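Local coordinates for Ras-related protein Rab-21 (Homo sapiens, PDB 1Z08), which belongs to the Rab branch of the Ras family of P-loop proteins and holds phosphoaminophosphonic acid-guanylate ester together with a magnesium ion, at residues A[24-29]-A[46-51]; A[89-94]-A[131-136]; A[95-100]-A[135-140]. The protein carries 1 engineered substitution. All blocks are in the same frame, centred on the assembly; numbering follows the deposited sequence.

Contact 1: residues A[24-29]-A[46-51]; sequences LRYCEN and KKLNIG
Tyr26 and Lys46 make most of this contact, which illustrates how one lysine can serve an aromatic ring and a helix carbonyl at once. The lysine chain lies across one face of the phenol: CG comes to 3.5 Å from Tyr26 CE2, and CE makes a CH-pi contact with the ring. The ammonium follows over the same ring, with Lys46 NZ 4.4 Å from the Tyr26 ring centroid and only 5° off its normal, a cation-pi geometry. From there NZ donates a 2.9 Å hydrogen bond to Tyr26 O, approaching at 28° from the carbonyl plane. A bend at chi2 of Lys46 (87°), followed by an extended run to NZ, lays the methylenes over the ring and carries the amine on to the carbonyl. The far end of the tyrosine meets Leu48, two residues along the strand, whose CD2 packs 3.4 Å from Tyr26 OH. Cys27 adds a looser touch, its SG 4.4 Å from Lys46 CD.

One shell out, Phe160 stacks on the Tyr26 ring, and Ile59 of strand 54-61 touches both Tyr26 and Lys46. Backbone hydrogen bonds to Leu57 and Val55 hold Lys46 and Leu48 in the sheet. The axes of segments 24-28 and 46-49, parts of helix 19-28 and edge strand 42-49 of this Ras-type fold, come within 10.1 Å, joined by side-chain packing and one lysine-to-backbone bond. Because Tyr26 O lies in the last turn of the helix, where carbonyls carry the negative end of the dipole, the ammonium probably gains from both ring and helix end.

Contact 2: residues A[89-94]-A[131-136]; sequences TDEDSF and IQEAES
Glu133 faces Glu91 across the gap between helices 131-140 and 91-108 of the Ras-type fold, a worked case of how like charges are accommodated at a surface. Glu133 OE1 stands 4.3 Å from Glu91 OE2, and two waters bridge the carboxylates. Water 1 lies 2.7 Å from Glu91 OE1 and also reaches Glu133 OE1, while water 2 lies between Glu91 OE2 and Glu133 OE1, 2.7 Å from the latter. Gln95 NE2 donates to Glu91 OE2 and to Glu133 OE2, so water and amide together probably offset the repulsion between the carboxylates. With CG anti to the backbone N (chi1 -179°) and the chain extended beyond it, Glu133 also reaches the Phe94 ring. Its OE2 lies at the ring edge, in plane, 3.7 Å from Phe94 CE2, and the carboxylate is turned 77° from the ring.

Ala134 follows and supplies the apolar part of the contact. Phe94 CZ rests 3.7 Å from Ala134 CA, and Phe94 CE1 meets the methyl CB at the same distance. The ring thus touches the helix backbone as well as the methyl.

The start of helix 91-108 is fixed by Asp90 at its N-cap, where OD1 accepts from Ser93 N at 2.8 Å. Ser93 OG in turn donates to Asp90 O.

Beneath the two helices runs the central sheet: Tyr86 of strand 81-87 packs edge-to-face with the Phe94 ring and touches Ala134, while His145 of strand 144-148 also reaches Ala134. Phe94 and Ala134 thus join helices 91-108 and 131-140 over these strands.

Contact 3: residues A[95-100]-A[135-140]; sequences QKVKNW and ESYAES
Tyr137 reaches from helix 131-140 to Lys98 on helix 91-108, joining two neighbouring helices that pack on the central sheet of the P-loop, Ras-type fold. The example shows how an aliphatic lysine stem can act as an apolar surface.

The main interaction is CH-pi. Lys98 CG sits over one face of the phenol, 4.0 Å from the Tyr137 ring centroid and 27° off its normal, displaced toward the rim on the hydroxyl side. The extended chain beyond CG runs over the ring, bringing Lys98 CE 4.0 Å from Tyr137 CD1. The tyrosine is directed across the gap by its first torsion, CG anti to the backbone N (chi1 174°), which sends the phenol out from its own helix.

Apolar packing is lighter. Val97 CG1 approaches Tyr137 CE2 at 4.5 Å; below, Ile116 of strand 113-119 touches both residues, so the pair sits where helix meets sheet. Leu84 and Tyr86 of strand 81-87 also pack on Val97.

No hydrogen bond crosses between the two segments. Lys98 NZ donates to Gln95 OE1 at 3.1 Å, in the carbonyl plane and on a lone pair, while the amide nitrogen of Gln95 reaches Glu133. The lysine bond holds the end of the chain against the first turn of the segment while its stem covers the tyrosine. Ser140 OG, in the last residue of helix 131-140, donates to Tyr137 O at 2.7 Å.

The phenol oxygen meets helix 91-108 at its backbone: Tyr137 OH lies 3.3 Å from Lys98 CA.

Overall arrangement
Contacts 2 and 3 are successive levels of one interface, both joining helix 91-108 to helix 131-140, with centres 8 Å apart. They share Glu135 and Ser136, and Phe94 of contact 2 packs through CZ on CB of Tyr137 in contact 3. Contact 1 stands on the opposite side of the chain's centre, about 26 Å from contact 3 between centres, and joins a helix to the edge strand of the sheet. All three are partly buried. In contacts 1 and 2 a buried ring lies beside partly exposed charged residues, whereas in contact 3 ring and lysine are both partly exposed and Val97 is the buried member. Their chemistry differs: contact 1 has a direct hydrogen bond and a cation-pi pair, contact 2 acidic groups bridged by water, and contact 3 hydrocarbon on ring.

Contact 1: residues A[24-29]-A[46-51]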
# COMPACT_ATOMS: atom_id res chain seq x y z
N LEU A 24 -0.83 11.05 1.39
CA LEU A 24 -1.27 12.44 1.46
C LEU A 24 -2.80 12.55 1.48
O LEU A 24 -3.35 13.29 2.29
CB LEU A 24 -0.67 13.28 0.33
CG LEU A 24 -1.06 14.76 0.23
CD1 LEU A 24 -0.55 15.57 1.43
CD2 LEU A 24 -0.54 15.36 -1.07
N ARG A 25 -3.47 11.80 0.61
CA ARG A 25 -4.93 11.79 0.58
C ARG A 25 -5.50 11.27 1.90
O ARG A 25 -6.44 11.85 2.44
CB ARG A 25 -5.46 10.96 -0.60
CG ARG A 25 -6.98 10.81 -0.64
CD ARG A 25 -7.69 12.15 -0.88
NE ARG A 25 -7.74 12.51 -2.29
CZ ARG A 25 -8.15 13.68 -2.76
NH1 ARG A 25 -8.56 14.63 -1.92
NH2 ARG A 25 -8.17 13.91 -4.06
N TYR A 26 -4.92 10.19 2.42
CA TYR A 26 -5.40 9.58 3.67
C TYR A 26 -5.16 10.48 4.90
O TYR A 26 -6.02 10.56 5.78
CB TYR A 26 -4.74 8.21 3.87
CG TYR A 26 -5.32 7.38 5.00
CD1 TYR A 26 -6.69 7.10 5.07
CD2 TYR A 26 -4.49 6.85 5.99
CE1 TYR A 26 -7.22 6.33 6.10
CE2 TYR A 26 -5.01 6.08 7.03
CZ TYR A 26 -6.37 5.82 7.08
OH TYR A 26 -6.88 5.05 8.10
N CYS A 27 -4.01 11.14 4.94
CA CYS A 27 -3.60 11.92 6.11
C CYS A 27 -4.05 13.38 6.10
O CYS A 27 -4.36 13.94 7.15
CB CYS A 27 -2.09 11.85 6.30
SG CYS A 27 -1.46 10.22 6.75
N GLU A 28 -4.06 14.00 4.92
CA GLU A 28 -4.35 15.43 4.80
C GLU A 28 -5.52 15.76 3.87
O GLU A 28 -5.88 16.93 3.72
CB GLU A 28 -3.10 16.19 4.35
CG GLU A 28 -1.89 16.09 5.29
CD GLU A 28 -2.12 16.75 6.64
OE1 GLU A 28 -2.92 17.71 6.74
OE2 GLU A 28 -1.47 16.32 7.62
N ASN A 29 -6.10 14.73 3.25
CA ASN A 29 -7.15 14.89 2.24
C ASN A 29 -6.77 15.90 1.14
O ASN A 29 -7.55 16.78 0.78
CB ASN A 29 -8.50 15.23 2.88
CG ASN A 29 -9.66 15.15 1.90
OD1 ASN A 29 -9.67 14.32 0.99
ND2 ASN A 29 -10.64 16.03 2.08
N LYS A 46 -0.87 8.23 11.89
CA LYS A 46 -2.32 8.28 11.70
C LYS A 46 -3.01 7.48 12.80
O LYS A 46 -2.63 6.35 13.09
CB LYS A 46 -2.69 7.72 10.31
CG LYS A 46 -4.18 7.66 10.01
CD LYS A 46 -4.71 8.96 9.43
CE LYS A 46 -6.21 8.84 9.14
NZ LYS A 46 -6.76 10.11 8.59
N LYS A 47 -4.03 8.08 13.42
CA LYS A 47 -4.77 7.42 14.49
C LYS A 47 -6.13 6.92 14.02
O LYS A 47 -6.85 7.62 13.32
CB LYS A 47 -4.92 8.37 15.68
N LEU A 48 -6.46 5.69 14.41
CA LEU A 48 -7.75 5.07 14.07
C LEU A 48 -8.44 4.53 15.32
O LEU A 48 -7.79 4.00 16.22
CB LEU A 48 -7.56 3.92 13.07
CG LEU A 48 -7.24 4.18 11.60
CD1 LEU A 48 -5.74 4.23 11.37
CD2 LEU A 48 -7.86 3.09 10.75
N ASN A 49 -9.76 4.66 15.35
CA ASN A 49 -10.57 4.00 16.36
C ASN A 49 -11.52 3.04 15.65
O ASN A 49 -12.39 3.48 14.90
CB ASN A 49 -11.34 5.02 17.20
CG ASN A 49 -11.84 4.45 18.52
OD1 ASN A 49 -11.41 4.86 19.60
ND2 ASN A 49 -12.75 3.49 18.43
N ILE A 50 -11.33 1.74 15.87
CA ILE A 50 -12.09 0.73 15.12
C ILE A 50 -13.30 0.19 15.89
O ILE A 50 -14.44 0.56 15.59
CB ILE A 50 -11.17 -0.41 14.59
CG1 ILE A 50 -10.10 0.18 13.66
CG2 ILE A 50 -11.99 -1.48 13.86
CD1 ILE A 50 -9.03 -0.81 13.21
N GLY A 51 -13.06 -0.66 16.88
CA GLY A 51 -14.15 -1.21 17.69
C GLY A 51 -14.06 -0.75 19.13
O GLY A 51 -14.26 -1.54 20.05

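Contact 2: residues A[89-94]-A[131-136]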
# COMPACT_ATOMS: atom_id res chain seq x y z
N THR A 89 -2.44 1.32 -15.09
CA THR A 89 -2.13 1.66 -16.48
C THR A 89 -0.72 1.23 -16.88
O THR A 89 -0.32 1.37 -18.04
CB THR A 89 -2.28 3.18 -16.75
OG1 THR A 89 -1.19 3.89 -16.15
CG2 THR A 89 -3.60 3.71 -16.21
N ASP A 90 0.04 0.70 -15.92
CA ASP A 90 1.44 0.36 -16.15
C ASP A 90 1.72 -1.10 -15.76
O ASP A 90 1.81 -1.43 -14.58
CB ASP A 90 2.35 1.32 -15.37
CG ASP A 90 3.80 1.21 -15.78
OD1 ASP A 90 4.48 0.25 -15.37
OD2 ASP A 90 4.28 2.10 -16.52
N GLU A 91 1.86 -1.95 -16.77
CA GLU A 91 2.11 -3.38 -16.55
C GLU A 91 3.42 -3.65 -15.81
O GLU A 91 3.47 -4.51 -14.93
CB GLU A 91 2.05 -4.16 -17.87
CG GLU A 91 2.53 -5.62 -17.79
CD GLU A 91 1.60 -6.55 -17.00
OE1 GLU A 91 0.58 -6.09 -16.44
OE2 GLU A 91 1.90 -7.76 -16.95
N ASP A 92 4.47 -2.92 -16.16
CA ASP A 92 5.78 -3.05 -15.51
C ASP A 92 5.69 -2.85 -14.00
O ASP A 92 6.35 -3.56 -13.23
CB ASP A 92 6.78 -2.06 -16.11
CG ASP A 92 7.21 -2.43 -17.52
OD1 ASP A 92 6.86 -3.53 -18.00
OD2 ASP A 92 7.92 -1.61 -18.15
N SER A 93 4.88 -1.88 -13.59
CA SER A 93 4.72 -1.56 -12.17
C SER A 93 4.07 -2.71 -11.40
O SER A 93 4.39 -2.93 -10.23
CB SER A 93 3.93 -0.25 -11.98
OG SER A 93 2.54 -0.43 -12.20
N PHE A 94 3.16 -3.43 -12.05
CA PHE A 94 2.55 -4.61 -11.42
C PHE A 94 3.54 -5.76 -11.28
O PHE A 94 3.65 -6.35 -10.21
CB PHE A 94 1.31 -5.10 -12.16
CG PHE A 94 0.86 -6.47 -11.72
CD1 PHE A 94 0.34 -6.67 -10.44
CD2 PHE A 94 1.01 -7.57 -12.56
CE1 PHE A 94 -0.04 -7.94 -10.01
CE2 PHE A 94 0.62 -8.85 -12.14
CZ PHE A 94 0.10 -9.03 -10.87
N ILE A 131 -6.88 -7.38 -13.93
CA ILE A 131 -7.45 -7.49 -12.58
C ILE A 131 -7.40 -8.94 -12.11
O ILE A 131 -7.01 -9.22 -10.97
CB ILE A 131 -8.92 -6.98 -12.51
CG1 ILE A 131 -8.98 -5.47 -12.76
CG2 ILE A 131 -9.56 -7.32 -11.15
CD1 ILE A 131 -10.38 -4.89 -12.78
N GLN A 132 -7.76 -9.86 -13.00
CA GLN A 132 -7.80 -11.28 -12.67
C GLN A 132 -6.43 -11.83 -12.31
O GLN A 132 -6.30 -12.58 -11.34
CB GLN A 132 -8.47 -12.08 -13.79
CG GLN A 132 -9.94 -11.70 -14.01
CD GLN A 132 -10.79 -11.87 -12.76
OE1 GLN A 132 -11.06 -12.99 -12.33
NE2 GLN A 132 -11.21 -10.76 -12.17
N GLU A 133 -5.41 -11.44 -13.07
CA GLU A 133 -4.03 -11.84 -12.78
C GLU A 133 -3.56 -11.27 -11.44
O GLU A 133 -2.95 -11.99 -10.64
CB GLU A 133 -3.07 -11.39 -13.90
CG GLU A 133 -1.61 -11.79 -13.66
CD GLU A 133 -0.66 -11.29 -14.74
OE1 GLU A 133 -1.10 -10.60 -15.67
OE2 GLU A 133 0.55 -11.61 -14.64
N ALA A 134 -3.84 -9.99 -11.20
CA ALA A 134 -3.43 -9.32 -9.96
C ALA A 134 -4.08 -9.93 -8.72
O ALA A 134 -3.40 -10.19 -7.72
CB ALA A 134 -3.73 -7.83 -10.03
N GLU A 135 -5.39 -10.17 -8.80
CA GLU A 135 -6.14 -10.77 -7.70
C GLU A 135 -5.69 -12.20 -7.44
O GLU A 135 -5.47 -12.59 -6.29
CB GLU A 135 -7.64 -10.72 -7.96
CG GLU A 135 -8.24 -9.33 -7.86
CD GLU A 135 -9.75 -9.32 -7.98
OE1 GLU A 135 -10.34 -10.37 -8.30
OE2 GLU A 135 -10.34 -8.24 -7.76
N SER A 136 -5.55 -12.97 -8.52
CA SER A 136 -5.06 -14.35 -8.46
C SER A 136 -3.68 -14.40 -7.81
O SER A 136 -3.44 -15.21 -6.90
CB SER A 136 -5.00 -14.98 -9.85
OG SER A 136 -4.37 -16.25 -9.80
O HOH W 1 -1.46 -7.76 -16.09
O HOH W 2 0.47 -9.97 -17.73

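Contact 3: residues A[95-100]-A[135-140]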
# COMPACT_ATOMS: atom_id res chain seq x y z
N GLN A 95 4.25 -6.07 -12.36
CA GLN A 95 5.20 -7.19 -12.34
C GLN A 95 6.32 -6.98 -11.32
O GLN A 95 6.84 -7.95 -10.77
CB GLN A 95 5.75 -7.46 -13.75
CG GLN A 95 4.68 -7.91 -14.77
CD GLN A 95 3.97 -9.21 -14.40
OE1 GLN A 95 4.52 -10.07 -13.70
NE2 GLN A 95 2.73 -9.36 -14.87
N LYS A 96 6.65 -5.71 -11.04
CA LYS A 96 7.66 -5.34 -10.05
C LYS A 96 7.25 -5.68 -8.61
O LYS A 96 8.11 -5.90 -7.75
CB LYS A 96 8.01 -3.86 -10.17
N VAL A 97 5.94 -5.71 -8.35
CA VAL A 97 5.39 -6.06 -7.03
C VAL A 97 5.87 -7.45 -6.55
O VAL A 97 6.11 -7.65 -5.36
CB VAL A 97 3.83 -5.97 -7.03
CG1 VAL A 97 3.22 -6.69 -5.83
CG2 VAL A 97 3.38 -4.51 -7.07
N LYS A 98 6.02 -8.38 -7.50
CA LYS A 98 6.42 -9.76 -7.20
C LYS A 98 7.78 -9.87 -6.52
O LYS A 98 7.97 -10.72 -5.64
CB LYS A 98 6.40 -10.60 -8.48
CG LYS A 98 5.03 -10.67 -9.14
CD LYS A 98 5.01 -11.66 -10.28
CE LYS A 98 3.65 -11.70 -10.93
NZ LYS A 98 3.65 -12.60 -12.11
N ASN A 99 8.73 -9.02 -6.91
CA ASN A 99 10.05 -8.97 -6.29
C ASN A 99 9.96 -8.57 -4.81
O ASN A 99 10.64 -9.16 -3.96
CB ASN A 99 10.97 -8.02 -7.05
N TRP A 100 9.13 -7.57 -4.53
CA TRP A 100 8.90 -7.11 -3.16
C TRP A 100 8.31 -8.19 -2.27
O TRP A 100 8.73 -8.35 -1.13
CB TRP A 100 8.02 -5.86 -3.13
CG TRP A 100 8.73 -4.60 -3.56
CD1 TRP A 100 8.48 -3.87 -4.68
CD2 TRP A 100 9.80 -3.94 -2.87
NE1 TRP A 100 9.33 -2.79 -4.73
CE2 TRP A 100 10.15 -2.81 -3.64
CE3 TRP A 100 10.50 -4.20 -1.68
CZ2 TRP A 100 11.17 -1.93 -3.25
CZ3 TRP A 100 11.52 -3.33 -1.30
CH2 TRP A 100 11.84 -2.20 -2.09
N GLU A 135 -5.39 -10.17 -8.80
CA GLU A 135 -6.14 -10.77 -7.70
C GLU A 135 -5.69 -12.20 -7.44
O GLU A 135 -5.47 -12.59 -6.29
CB GLU A 135 -7.64 -10.72 -7.96
CG GLU A 135 -8.24 -9.33 -7.86
CD GLU A 135 -9.75 -9.32 -7.98
OE1 GLU A 135 -10.34 -10.37 -8.30
OE2 GLU A 135 -10.34 -8.24 -7.76
N SER A 136 -5.55 -12.97 -8.52
CA SER A 136 -5.06 -14.35 -8.46
C SER A 136 -3.68 -14.40 -7.81
O SER A 136 -3.44 -15.21 -6.90
CB SER A 136 -5.00 -14.98 -9.85
OG SER A 136 -4.37 -16.25 -9.80
N TYR A 137 -2.77 -13.53 -8.25
CA TYR A 137 -1.44 -13.47 -7.68
C TYR A 137 -1.50 -13.15 -6.18
O TYR A 137 -0.86 -13.83 -5.38
CB TYR A 137 -0.53 -12.47 -8.41
CG TYR A 137 0.81 -12.33 -7.72
CD1 TYR A 137 1.76 -13.34 -7.79
CD2 TYR A 137 1.10 -11.20 -6.96
CE1 TYR A 137 2.99 -13.23 -7.14
CE2 TYR A 137 2.32 -11.07 -6.30
CZ TYR A 137 3.25 -12.09 -6.40
OH TYR A 137 4.47 -11.97 -5.75
N ALA A 138 -2.27 -12.13 -5.83
CA ALA A 138 -2.46 -11.74 -4.44
C ALA A 138 -2.89 -12.92 -3.57
O ALA A 138 -2.27 -13.19 -2.54
CB ALA A 138 -3.46 -10.59 -4.32
N GLU A 139 -3.92 -13.64 -4.00
CA GLU A 139 -4.39 -14.83 -3.27
C GLU A 139 -3.30 -15.89 -3.14
O GLU A 139 -3.15 -16.49 -2.07
CB GLU A 139 -5.65 -15.42 -3.92
CG GLU A 139 -6.33 -16.50 -3.07
CD GLU A 139 -7.65 -17.00 -3.65
OE1 GLU A 139 -8.30 -16.27 -4.43
OE2 GLU A 139 -8.03 -18.14 -3.31
N SER A 140 -2.54 -16.11 -4.21
CA SER A 140 -1.48 -17.13 -4.22
C SER A 140 -0.36 -16.87 -3.19
O SER A 140 0.29 -17.82 -2.75
CB SER A 140 -0.87 -17.29 -5.61
OG SER A 140 0.12 -16.30 -5.88